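Local coordinates for protein fumarylacetoacetate hydrolase (Burkholderia xenovorans, PDB 5TI1) that probably hydrolyses fumarylacetoacetate to fumarate and acetoacetate, the last step of phenylalanine and tyrosine breakdown, at a magnesium-containing site, at residues Lys24-Ser29 with Arg114-Asp119; Gly35-Gln40 with Gly58-Asp63; Glu241-Ala246 with Gln355-His360; Ala235-Gly240 with His359-Gly364. All coordinates share one frame; numbering follows the deposited sequence.

How the contacts relate
From the N terminus, residues 24-29 enter first and are met by 114-119, the end of helix 102-116 and the residues after it; contact 1 closes a loop that contains contact 2. There 35-40, leading into strand 44-49, lies against the end of strand 56-61. The two touch, with Ser29 OG 3.0 Å from Asp63 N. Contacts 3 and 4 follow in series, their centres at least 32 Å from those of contacts 1 and 2. They use successive parts of the connection between strand 223-233 and helix 245-248 and end on the same part of helix 353-362, sharing His359 and His360; both adjoin the second subunit.

Contact 1 of 4, residues Lys24-Ser29 with Arg114-Asp119; sequences KSWVES and RLLSRD
The Trp26 indole turns its edge to the exit of helix 102-116: Leu115 O, Ser117 O and Arg118 CA lie near the ring plane, while Val27 CG2 sits 3.7 Å above one face of Trp26, toward the rim. The Arg118 guanidinium has CB of Lys24 over the centre of one face. Between these flat groups lies an ST turn at Ser25, next to a single beta bridge of Ser25 with Ser117. The contact holds the loop before strand 44-49 against the C-terminal end of helix 102-116, away from the metal site.

NE1 of Trp26 donates to Leu115 O at 2.7 Å, and that oxygen is only 7° out of the ring plane, which fixes the ring's rotation. With chi1 at 48°, CG of Trp26 stands between backbone N and carbonyl carbon, which brings the pyrrole edge to the helix end. CZ2 of Trp26 also meets CD2 of Leu116, the two side chains crossing at about a right angle.

Leu116 O receives two donors, Ser25 OG at 2.7 Å and, less tightly, Trp26 N at 3.3 Å. Lys24 O completes the backbone link by accepting from Arg118 N at 3.0 Å. Further out, Glu28 OE1 and Arg118 NH1 make a long salt bridge of 3.9 Å, their planes nearly coplanar. Closing the ST turn, Ser25 OG accepts from Val27 N at 2.9 Å.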
loop_
_atom_site.group_PDB
_atom_site.type_symbol
_atom_site.label_atom_id
_atom_site.label_comp_id
_atom_site.label_asym_id
_atom_site.label_seq_id
_atom_site.Cartn_x
_atom_site.Cartn_y
_atom_site.Cartn_z
ATOM N N LYS B 24 8.245 -37.434 14.992
ATOM C CA LYS B 24 8.874 -36.648 16.040
ATOM C C LYS B 24 10.289 -36.299 15.600
ATOM O O LYS B 24 10.838 -36.893 14.668
ATOM C CB LYS B 24 8.895 -37.398 17.387
ATOM C CG LYS B 24 7.523 -37.799 17.903
ATOM C CD LYS B 24 6.671 -36.592 18.258
ATOM C CE LYS B 24 5.201 -36.975 18.377
ATOM N NZ LYS B 24 4.304 -35.805 18.609
ATOM N N SER B 25 10.884 -35.337 16.300
ATOM C CA SER B 25 12.199 -34.815 15.969
ATOM C C SER B 25 13.233 -35.227 17.008
ATOM O O SER B 25 12.911 -35.497 18.169
ATOM C CB SER B 25 12.167 -33.282 15.866
ATOM O OG SER B 25 13.453 -32.761 15.563
ATOM N N TRP B 26 14.492 -35.261 16.576
ATOM C CA TRP B 26 15.593 -35.354 17.525
ATOM C C TRP B 26 15.901 -34.018 18.195
ATOM O O TRP B 26 16.760 -33.974 19.082
ATOM C CB TRP B 26 16.851 -35.901 16.845
ATOM C CG TRP B 26 17.185 -35.237 15.560
ATOM C CD1 TRP B 26 16.857 -35.667 14.309
ATOM C CD2 TRP B 26 17.922 -34.024 15.387
ATOM N NE1 TRP B 26 17.342 -34.794 13.366
ATOM C CE2 TRP B 26 17.993 -33.772 14.002
ATOM C CE3 TRP B 26 18.518 -33.120 16.268
ATOM C CZ2 TRP B 26 18.646 -32.660 13.481
ATOM C CZ3 TRP B 26 19.160 -32.013 15.746
ATOM C CH2 TRP B 26 19.219 -31.792 14.365
ATOM N N VAL B 27 15.242 -32.933 17.786
ATOM C CA VAL B 27 15.209 -31.702 18.582
ATOM C C VAL B 27 14.134 -31.925 19.642
ATOM O O VAL B 27 12.942 -31.862 19.342
ATOM C CB VAL B 27 14.917 -30.467 17.725
ATOM C CG1 VAL B 27 14.954 -29.194 18.571
ATOM C CG2 VAL B 27 15.896 -30.376 16.555
ATOM N N GLU B 28 14.542 -32.223 20.877
ATOM C CA GLU B 28 13.571 -32.717 21.852
ATOM C C GLU B 28 12.506 -31.674 22.172
ATOM O O GLU B 28 11.325 -32.013 22.312
ATOM C CB GLU B 28 14.266 -33.176 23.136
ATOM C CG GLU B 28 13.320 -33.910 24.088
ATOM C CD GLU B 28 12.627 -35.111 23.431
ATOM O OE1 GLU B 28 13.305 -35.884 22.714
ATOM O OE2 GLU B 28 11.401 -35.277 23.629
ATOM N N SER B 29 12.901 -30.401 22.308
ATOM C CA SER B 29 11.912 -29.358 22.561
ATOM C C SER B 29 10.809 -29.357 21.498
ATOM O O SER B 29 9.672 -28.964 21.777
ATOM C CB SER B 29 12.597 -27.990 22.638
ATOM O OG SER B 29 13.341 -27.706 21.465
ATOM N N ARG B 114 12.574 -34.607 6.801
ATOM C CA ARG B 114 13.451 -35.772 6.845
ATOM C C ARG B 114 14.631 -35.533 7.785
ATOM O O ARG B 114 14.887 -36.331 8.694
ATOM C CB ARG B 114 13.934 -36.114 5.431
ATOM N N LEU B 115 15.337 -34.411 7.603
ATOM C CA LEU B 115 16.555 -34.158 8.369
ATOM C C LEU B 115 16.276 -33.962 9.851
ATOM O O LEU B 115 17.129 -34.282 10.685
ATOM C CB LEU B 115 17.282 -32.938 7.815
ATOM C CG LEU B 115 18.013 -33.112 6.488
ATOM C CD1 LEU B 115 18.289 -31.767 5.854
ATOM C CD2 LEU B 115 19.310 -33.879 6.688
ATOM N N LEU B 116 15.111 -33.434 10.203
ATOM C CA LEU B 116 14.789 -33.226 11.606
ATOM C C LEU B 116 14.159 -34.448 12.252
ATOM O O LEU B 116 13.963 -34.448 13.470
ATOM C CB LEU B 116 13.848 -32.031 11.760
ATOM C CG LEU B 116 14.447 -30.673 11.394
ATOM C CD1 LEU B 116 13.358 -29.619 11.399
ATOM C CD2 LEU B 116 15.565 -30.316 12.379
ATOM N N SER B 117 13.856 -35.483 11.472
ATOM C CA SER B 117 13.192 -36.667 11.997
ATOM C C SER B 117 14.118 -37.458 12.909
ATOM O O SER B 117 15.307 -37.630 12.624
ATOM C CB SER B 117 12.706 -37.554 10.850
ATOM O OG SER B 117 11.821 -36.824 10.027
ATOM N N ARG B 118 13.542 -37.961 14.001
ATOM C CA ARG B 118 14.311 -38.646 15.036
ATOM C C ARG B 118 15.051 -39.865 14.503
ATOM O O ARG B 118 16.117 -40.219 15.024
ATOM C CB ARG B 118 13.365 -39.024 16.171
ATOM C CG ARG B 118 13.551 -40.381 16.756
ATOM C CD ARG B 118 12.423 -40.635 17.711
ATOM N NE ARG B 118 12.344 -39.575 18.709
ATOM C CZ ARG B 118 11.397 -39.499 19.635
ATOM N NH1 ARG B 118 11.399 -38.499 20.508
ATOM N NH2 ARG B 118 10.448 -40.429 19.684
ATOM N N ASP B 119 14.524 -40.503 13.459
ATOM C CA ASP B 119 15.145 -41.680 12.871
ATOM C C ASP B 119 16.178 -41.345 11.801
ATOM O O ASP B 119 16.772 -42.264 11.229
ATOM C CB ASP B 119 14.065 -42.593 12.285
ATOM C CG ASP B 119 13.103 -43.101 13.342
ATOM O OD1 ASP B 119 13.567 -43.676 14.351
ATOM O OD2 ASP B 119 11.881 -42.913 13.168
#

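Contact 2 of 4, residues Gly35-Gln40 with Gly58-Asp63; sequences GDFSIQ and GVAIGD
Phe37 and Ala60 meet face to methyl: CB of Ala60 stands 3.9 Å from the centroid of the Phe37 ring and 20° off its normal, a CH-pi contact. The opposite face of the ring is taken by CB of its own neighbour, Asp36, so the phenyl is held between two aliphatic carbons. Its edge is turned to the other backbone, with CD2 of Phe37 at 3.3 Å from Gly62 O. Placing CG anti to the carbonyl carbon (chi1 -52°) swings the ring across the end of strand 56-61. Trp289, in a strand of the C-terminal region, meets the same phenyl edge-to-face.

Farther along, Ile61 bends back toward the loop. Although its CB points away from 35-40, the turn at chi2 brings CD1 of Ile61 to 3.7 Å from CA of Ile39, with the end of the side chain also against Ser38 O. Leu116 packs on both isoleucines.

The direct polar link is from backbone to backbone: Gly62 N donates to Phe37 O at 2.9 Å and nearly straight, 170° at the hydrogen. Gly62 has a positive phi, which favours glycine and lets the chain turn as it leaves the strand. A water between Ser38 O and Ala60 O lies doubtfully close to the latter.

The strand belongs to a five-stranded antiparallel sheet, consistent with the SH3-like N-terminal domain of this family. One straight hydrogen bond beside apolar packing therefore holds the loop to this sheet, while Ser38 OG and Asp36 OD2 bond to Arg429 O and Gly433 N, backbone atoms of the C-terminal region.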
loop_
_atom_site.group_PDB
_atom_site.type_symbol
_atom_site.label_atom_id
_atom_site.label_comp_id
_atom_site.label_asym_id
_atom_site.label_seq_id
_atom_site.Cartn_x
_atom_site.Cartn_y
_atom_site.Cartn_z
ATOM N N GLY B 35 4.072 -27.175 22.586
ATOM C CA GLY B 35 4.902 -26.228 21.873
ATOM C C GLY B 35 4.362 -25.933 20.487
ATOM O O GLY B 35 3.736 -26.777 19.838
ATOM N N ASP B 36 4.617 -24.709 20.024
ATOM C CA ASP B 36 4.116 -24.294 18.717
ATOM C C ASP B 36 4.873 -24.964 17.575
ATOM O O ASP B 36 4.294 -25.209 16.509
ATOM C CB ASP B 36 4.210 -22.769 18.569
ATOM C CG ASP B 36 3.105 -22.034 19.314
ATOM O OD1 ASP B 36 1.989 -22.583 19.450
ATOM O OD2 ASP B 36 3.350 -20.899 19.768
ATOM N N PHE B 37 6.153 -25.264 17.770
ATOM C CA PHE B 37 7.021 -25.593 16.650
ATOM C C PHE B 37 7.343 -27.083 16.586
ATOM O O PHE B 37 8.507 -27.498 16.621
ATOM C CB PHE B 37 8.260 -24.711 16.742
ATOM C CG PHE B 37 7.911 -23.251 16.875
ATOM C CD1 PHE B 37 7.096 -22.642 15.927
ATOM C CD2 PHE B 37 8.340 -22.506 17.966
ATOM C CE1 PHE B 37 6.741 -21.308 16.049
ATOM C CE2 PHE B 37 7.992 -21.163 18.094
ATOM C CZ PHE B 37 7.196 -20.566 17.133
ATOM N N SER B 38 6.290 -27.886 16.486
ATOM C CA SER B 38 6.405 -29.317 16.252
ATOM C C SER B 38 7.109 -29.578 14.926
ATOM O O SER B 38 7.172 -28.716 14.050
ATOM C CB SER B 38 5.016 -29.948 16.218
ATOM O OG SER B 38 4.180 -29.178 15.353
ATOM N N ILE B 39 7.608 -30.807 14.759
ATOM C CA ILE B 39 8.201 -31.160 13.471
ATOM C C ILE B 39 7.167 -31.068 12.359
ATOM O O ILE B 39 7.527 -30.979 11.180
ATOM C CB ILE B 39 8.846 -32.563 13.526
ATOM C CG1 ILE B 39 9.871 -32.730 12.401
ATOM C CG2 ILE B 39 7.780 -33.639 13.471
ATOM C CD1 ILE B 39 10.526 -34.102 12.359
ATOM N N GLN B 40 5.879 -31.070 12.708
ATOM C CA GLN B 40 4.824 -30.935 11.714
ATOM C C GLN B 40 4.644 -29.498 11.244
ATOM O O GLN B 40 3.985 -29.271 10.221
ATOM C CB GLN B 40 3.499 -31.465 12.277
ATOM C CG GLN B 40 3.425 -32.989 12.422
ATOM C CD GLN B 40 4.097 -33.510 13.678
ATOM O OE1 GLN B 40 4.572 -32.733 14.510
ATOM N NE2 GLN B 40 4.129 -34.835 13.828
ATOM N N GLY B 58 15.210 -18.721 8.251
ATOM C CA GLY B 58 15.220 -19.719 9.292
ATOM C C GLY B 58 13.903 -20.465 9.348
ATOM O O GLY B 58 12.864 -19.985 8.895
ATOM N N VAL B 59 13.971 -21.666 9.908
ATOM C CA VAL B 59 12.790 -22.476 10.166
ATOM C C VAL B 59 12.783 -22.831 11.646
ATOM O O VAL B 59 13.765 -23.373 12.165
ATOM C CB VAL B 59 12.761 -23.740 9.282
ATOM C CG1 VAL B 59 11.637 -24.667 9.710
ATOM C CG2 VAL B 59 12.587 -23.353 7.826
ATOM N N ALA B 60 11.681 -22.517 12.324
ATOM C CA ALA B 60 11.573 -22.818 13.746
ATOM C C ALA B 60 11.362 -24.310 13.966
ATOM O O ALA B 60 10.585 -24.963 13.258
ATOM C CB ALA B 60 10.423 -22.040 14.379
ATOM N N ILE B 61 12.057 -24.847 14.962
ATOM C CA ILE B 61 11.850 -26.223 15.392
ATOM C C ILE B 61 12.107 -26.270 16.896
ATOM O O ILE B 61 13.187 -25.891 17.368
ATOM C CB ILE B 61 12.739 -27.197 14.592
ATOM C CG1 ILE B 61 12.402 -28.648 14.942
ATOM C CG2 ILE B 61 14.228 -26.872 14.739
ATOM C CD1 ILE B 61 11.093 -29.106 14.339
ATOM N N GLY B 62 11.092 -26.675 17.661
ATOM C CA GLY B 62 11.196 -26.596 19.108
ATOM C C GLY B 62 11.529 -25.182 19.532
ATOM O O GLY B 62 11.011 -24.203 18.980
ATOM N N ASP B 63 12.436 -25.061 20.502
ATOM C CA ASP B 63 12.895 -23.755 20.955
ATOM C C ASP B 63 14.090 -23.240 20.147
ATOM O O ASP B 63 14.754 -22.293 20.573
ATOM C CB ASP B 63 13.219 -23.800 22.459
ATOM C CG ASP B 63 14.328 -24.783 22.805
ATOM O OD1 ASP B 63 15.002 -25.288 21.882
ATOM O OD2 ASP B 63 14.530 -25.058 24.012
HETATM O O HOH W 1 8.472 -26.126 13.517
#

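Contact 3 of 4, residues Glu241-Ala246 with Gln355-His360; sequences EPVTCA and QQLAHH
Val243 opens the contact, its side chain directed toward helix 353-362 and its CG1 4.4 Å from CD2 of Leu357, a loose apolar touch. The carbonyl of Val243 is used more closely. Its O receives a CA-H...O contact from Ala358 CA at 3.5 Å, with 151° at the hydrogen, and a water that donates to Val243 O at 2.7 Å also donates to Ala358 O at 2.6 Å. Between these two segments the polar link is this one water; just beyond, Val243 N bonds directly to Thr361 OG1.

Thr244 points away from the partner helix and works within its own chain: it occupies the N-cap position of the short, weakly bonded helix 245-248, its OG1 bonded to Asp247 N. At Cys245 the backbone comes nearest, its CA lying 5.0 Å from that of Ala358. The small methyl of Ala358 is consistent with this close approach; CB of Cys245 lies 4.0 Å from CB of Ala358. The cysteine sulfur, anti to the backbone N (chi1 -164°), extends along the helix toward its N-terminal side and meets CG of Gln355 at 3.8 Å. The Gln355 amide beyond is engaged with Leu314 O, Gln306 and Thr352 N.

Helix 353-362 is thus flanked by this capped turn on one side, while Leu357 packs on Ile233 of strand 223-233 and Met373 of strand 372-374.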
loop_
_atom_site.group_PDB
_atom_site.type_symbol
_atom_site.label_atom_id
_atom_site.label_comp_id
_atom_site.label_asym_id
_atom_site.label_seq_id
_atom_site.Cartn_x
_atom_site.Cartn_y
_atom_site.Cartn_z
ATOM N N GLU B 241 -6.246 -9.455 -14.561
ATOM C CA GLU B 241 -6.477 -10.899 -14.652
ATOM C C GLU B 241 -6.956 -11.437 -13.309
ATOM O O GLU B 241 -6.140 -11.789 -12.441
ATOM C CB GLU B 241 -5.212 -11.623 -15.104
ATOM C CG GLU B 241 -4.847 -11.358 -16.566
ATOM C CD GLU B 241 -3.708 -12.233 -17.078
ATOM O OE1 GLU B 241 -3.245 -11.994 -18.218
ATOM O OE2 GLU B 241 -3.283 -13.159 -16.350
ATOM N N PRO B 242 -8.270 -11.528 -13.099
ATOM C CA PRO B 242 -8.789 -11.995 -11.803
ATOM C C PRO B 242 -8.286 -13.386 -11.427
ATOM O O PRO B 242 -7.978 -14.212 -12.288
ATOM C CB PRO B 242 -10.306 -12.002 -12.020
ATOM C CG PRO B 242 -10.532 -10.997 -13.106
ATOM C CD PRO B 242 -9.348 -11.141 -14.022
ATOM N N VAL B 243 -8.212 -13.638 -10.116
ATOM C CA VAL B 243 -7.969 -14.974 -9.567
ATOM C C VAL B 243 -9.316 -15.582 -9.199
ATOM O O VAL B 243 -10.082 -14.977 -8.439
ATOM C CB VAL B 243 -7.049 -14.922 -8.339
ATOM C CG1 VAL B 243 -6.808 -16.328 -7.794
ATOM C CG2 VAL B 243 -5.744 -14.244 -8.682
ATOM N N THR B 244 -9.621 -16.765 -9.742
ATOM C CA THR B 244 -10.900 -17.389 -9.429
ATOM C C THR B 244 -10.883 -17.922 -8.002
ATOM O O THR B 244 -9.824 -18.166 -7.404
ATOM C CB THR B 244 -11.253 -18.527 -10.407
ATOM O OG1 THR B 244 -10.381 -19.647 -10.207
ATOM C CG2 THR B 244 -11.159 -18.058 -11.868
ATOM N N CYS B 245 -12.081 -18.081 -7.443
ATOM C CA CYS B 245 -12.172 -18.544 -6.066
ATOM C C CYS B 245 -11.562 -19.928 -5.926
ATOM O O CYS B 245 -10.834 -20.202 -4.964
ATOM C CB CYS B 245 -13.626 -18.538 -5.605
ATOM S SG CYS B 245 -13.782 -18.660 -3.826
ATOM N N ALA B 246 -11.829 -20.809 -6.895
ATOM C CA ALA B 246 -11.286 -22.161 -6.846
ATOM C C ALA B 246 -9.764 -22.168 -6.935
ATOM O O ALA B 246 -9.116 -23.074 -6.395
ATOM C CB ALA B 246 -11.889 -23.005 -7.972
ATOM N N GLN B 355 -12.179 -16.632 -0.832
ATOM C CA GLN B 355 -13.179 -15.667 -1.263
ATOM C C GLN B 355 -12.627 -14.250 -1.206
ATOM O O GLN B 355 -12.893 -13.437 -2.099
ATOM C CB GLN B 355 -14.432 -15.811 -0.408
ATOM C CG GLN B 355 -15.155 -17.130 -0.657
ATOM C CD GLN B 355 -16.328 -17.334 0.270
ATOM O OE1 GLN B 355 -16.241 -17.063 1.475
ATOM N NE2 GLN B 355 -17.438 -17.818 -0.282
ATOM N N GLN B 356 -11.841 -13.948 -0.169
ATOM C CA GLN B 356 -11.266 -12.617 -0.034
ATOM C C GLN B 356 -10.349 -12.299 -1.207
ATOM O O GLN B 356 -10.425 -11.214 -1.788
ATOM C CB GLN B 356 -10.517 -12.508 1.295
ATOM C CG GLN B 356 -11.432 -12.501 2.515
ATOM C CD GLN B 356 -10.673 -12.693 3.819
ATOM O OE1 GLN B 356 -9.605 -13.302 3.842
ATOM N NE2 GLN B 356 -11.226 -12.172 4.910
ATOM N N LEU B 357 -9.469 -13.237 -1.565
ATOM C CA LEU B 357 -8.564 -13.010 -2.687
ATOM C C LEU B 357 -9.334 -12.922 -4.002
ATOM O O LEU B 357 -9.030 -12.078 -4.858
ATOM C CB LEU B 357 -7.527 -14.126 -2.749
ATOM C CG LEU B 357 -6.410 -13.954 -3.774
ATOM C CD1 LEU B 357 -5.619 -12.660 -3.494
ATOM C CD2 LEU B 357 -5.518 -15.196 -3.767
ATOM N N ALA B 358 -10.338 -13.781 -4.170
ATOM C CA ALA B 358 -11.171 -13.739 -5.367
ATOM C C ALA B 358 -11.824 -12.373 -5.519
ATOM O O ALA B 358 -11.773 -11.758 -6.593
ATOM C CB ALA B 358 -12.224 -14.844 -5.304
ATOM N N HIS B 359 -12.405 -11.861 -4.435
ATOM C CA HIS B 359 -12.992 -10.530 -4.498
ATOM C C HIS B 359 -11.925 -9.458 -4.697
ATOM O O HIS B 359 -12.125 -8.523 -5.482
ATOM C CB HIS B 359 -13.806 -10.255 -3.241
ATOM C CG HIS B 359 -14.479 -8.923 -3.254
ATOM N ND1 HIS B 359 -15.584 -8.657 -4.033
ATOM C CD2 HIS B 359 -14.179 -7.767 -2.616
ATOM C CE1 HIS B 359 -15.950 -7.401 -3.854
ATOM N NE2 HIS B 359 -15.114 -6.838 -3.002
ATOM N N HIS B 360 -10.781 -9.584 -4.010
ATOM C CA HIS B 360 -9.700 -8.606 -4.154
ATOM C C HIS B 360 -9.327 -8.385 -5.620
ATOM O O HIS B 360 -9.037 -7.256 -6.033
ATOM C CB HIS B 360 -8.466 -9.060 -3.369
ATOM C CG HIS B 360 -7.530 -7.946 -3.006
ATOM N ND1 HIS B 360 -7.353 -6.827 -3.794
ATOM C CD2 HIS B 360 -6.724 -7.776 -1.928
ATOM C CE1 HIS B 360 -6.476 -6.020 -3.220
ATOM N NE2 HIS B 360 -6.077 -6.573 -2.089
HETATM O O HOH W 2 -11.747 -12.934 -8.887
#

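Contact 4 of 4, residues Ala235-Gly240 with His359-Gly364; sequences AGNALG and HHTVSG
Thr361, on the last turn of helix 353-362, directs its methyl at the Asn237 amide: CG2 of Thr361 is 3.7 Å from OD1 and 3.8 Å from ND2 of Asn237, nearly equidistant from the two ends, and the side chains cross obliquely. With chi1 at 67°, OG1 of Thr361 lies between the backbone N and the carbonyl carbon, and CG2 anti to the carbonyl carbon; OG1 bonds to Val243 N and Leu357 O while CG2 meets the asparagine. Asn237 is itself held by bonds beyond this pair, OD1 to Thr367 OG1 and ND2 to Glu241 O and Cys365 O, so the amide that the methyl touches is fixed in its rotation.

Val362 and Ser363 face the second subunit, where Val362 packs on Phe217 and Ser363 OG bonds to Asn204 O of that neighbouring chain.

Gly364, beyond the helix end, is the first residue to leave helical backbone angles, with positive phi (111°); its N bonds to Thr361 O at 2.9 Å. Its own carbonyl makes the hydrogen bond between the segments: Gly240 N donates to Gly364 O at 2.7 Å, almost straight at 170°, in the carbonyl plane and on a lone pair. Gly240 also has a positive phi, and the CA atoms of Gly240 and Gly364 are only 3.8 Å apart, an approach that suits two residues without side chains. CD1 of Leu239 comes within 3.3 Å of Gly364 O; Leu239 also packs on Phe282 of the second subunit.

The chemistry is thus divided: a short, straight backbone bond between two glycines, consistent with the close spacing of loop and helix end, and the Thr361 methyl packed on an amide held by its own hydrogen bonds.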
loop_
_atom_site.group_PDB
_atom_site.type_symbol
_atom_site.label_atom_id
_atom_site.label_comp_id
_atom_site.label_asym_id
_atom_site.label_seq_id
_atom_site.Cartn_x
_atom_site.Cartn_y
_atom_site.Cartn_z
ATOM N N ALA B 235 2.059 -16.484 -4.822
ATOM C CA ALA B 235 2.064 -16.327 -6.270
ATOM C C ALA B 235 1.109 -15.195 -6.611
ATOM O O ALA B 235 -0.031 -15.173 -6.134
ATOM C CB ALA B 235 1.653 -17.632 -6.981
ATOM N N GLY B 236 1.573 -14.251 -7.422
ATOM C CA GLY B 236 0.791 -13.075 -7.719
ATOM C C GLY B 236 -0.175 -13.336 -8.856
ATOM O O GLY B 236 -0.386 -14.469 -9.292
ATOM N N ASN B 237 -0.794 -12.254 -9.324
ATOM C CA ASN B 237 -1.606 -12.308 -10.530
ATOM C C ASN B 237 -1.386 -11.019 -11.315
ATOM O O ASN B 237 -1.079 -9.970 -10.737
ATOM C CB ASN B 237 -3.094 -12.525 -10.208
ATOM C CG ASN B 237 -3.730 -11.325 -9.517
ATOM O OD1 ASN B 237 -3.400 -10.998 -8.382
ATOM N ND2 ASN B 237 -4.657 -10.666 -10.206
ATOM N N ALA B 238 -1.511 -11.116 -12.639
ATOM C CA ALA B 238 -1.248 -9.966 -13.503
ATOM C C ALA B 238 -2.381 -8.952 -13.416
ATOM O O ALA B 238 -3.529 -9.289 -13.124
ATOM C CB ALA B 238 -1.054 -10.414 -14.958
ATOM N N LEU B 239 -2.051 -7.690 -13.660
ATOM C CA LEU B 239 -3.064 -6.645 -13.616
ATOM C C LEU B 239 -4.114 -6.894 -14.694
ATOM O O LEU B 239 -3.779 -7.160 -15.853
ATOM C CB LEU B 239 -2.404 -5.278 -13.805
ATOM C CG LEU B 239 -3.245 -4.030 -13.587
ATOM C CD1 LEU B 239 -3.774 -3.965 -12.175
ATOM C CD2 LEU B 239 -2.394 -2.811 -13.898
ATOM N N GLY B 240 -5.391 -6.816 -14.308
ATOM C CA GLY B 240 -6.475 -7.105 -15.221
ATOM C C GLY B 240 -6.920 -8.550 -15.277
ATOM O O GLY B 240 -7.903 -8.848 -15.970
ATOM N N HIS B 359 -12.405 -11.861 -4.435
ATOM C CA HIS B 359 -12.992 -10.530 -4.498
ATOM C C HIS B 359 -11.925 -9.458 -4.697
ATOM O O HIS B 359 -12.125 -8.523 -5.482
ATOM C CB HIS B 359 -13.806 -10.255 -3.241
ATOM C CG HIS B 359 -14.479 -8.923 -3.254
ATOM N ND1 HIS B 359 -15.584 -8.657 -4.033
ATOM C CD2 HIS B 359 -14.179 -7.767 -2.616
ATOM C CE1 HIS B 359 -15.950 -7.401 -3.854
ATOM N NE2 HIS B 359 -15.114 -6.838 -3.002
ATOM N N HIS B 360 -10.781 -9.584 -4.010
ATOM C CA HIS B 360 -9.700 -8.606 -4.154
ATOM C C HIS B 360 -9.327 -8.385 -5.620
ATOM O O HIS B 360 -9.037 -7.256 -6.033
ATOM C CB HIS B 360 -8.466 -9.060 -3.369
ATOM C CG HIS B 360 -7.530 -7.946 -3.006
ATOM N ND1 HIS B 360 -7.353 -6.827 -3.794
ATOM C CD2 HIS B 360 -6.724 -7.776 -1.928
ATOM C CE1 HIS B 360 -6.476 -6.020 -3.220
ATOM N NE2 HIS B 360 -6.077 -6.573 -2.089
ATOM N N THR B 361 -9.333 -9.447 -6.420
ATOM C CA THR B 361 -8.858 -9.381 -7.796
ATOM C C THR B 361 -9.971 -9.395 -8.842
ATOM O O THR B 361 -9.669 -9.326 -10.041
ATOM C CB THR B 361 -7.892 -10.545 -8.062
ATOM O OG1 THR B 361 -8.612 -11.790 -8.001
ATOM C CG2 THR B 361 -6.783 -10.550 -7.012
ATOM N N VAL B 362 -11.246 -9.467 -8.435
ATOM C CA VAL B 362 -12.315 -9.691 -9.404
ATOM C C VAL B 362 -12.429 -8.530 -10.386
ATOM O O VAL B 362 -12.865 -8.711 -11.532
ATOM C CB VAL B 362 -13.653 -9.946 -8.685
ATOM C CG1 VAL B 362 -14.165 -8.672 -8.032
ATOM C CG2 VAL B 362 -14.682 -10.508 -9.673
ATOM N N SER B 363 -12.047 -7.331 -9.966
ATOM C CA SER B 363 -12.099 -6.155 -10.817
ATOM C C SER B 363 -10.790 -5.904 -11.552
ATOM O O SER B 363 -10.697 -4.931 -12.310
ATOM C CB SER B 363 -12.489 -4.926 -9.984
ATOM O OG SER B 363 -13.877 -4.973 -9.660
ATOM N N GLY B 364 -9.789 -6.763 -11.365
ATOM C CA GLY B 364 -8.545 -6.677 -12.102
ATOM C C GLY B 364 -7.332 -6.262 -11.287
ATOM O O GLY B 364 -6.236 -6.181 -11.855
#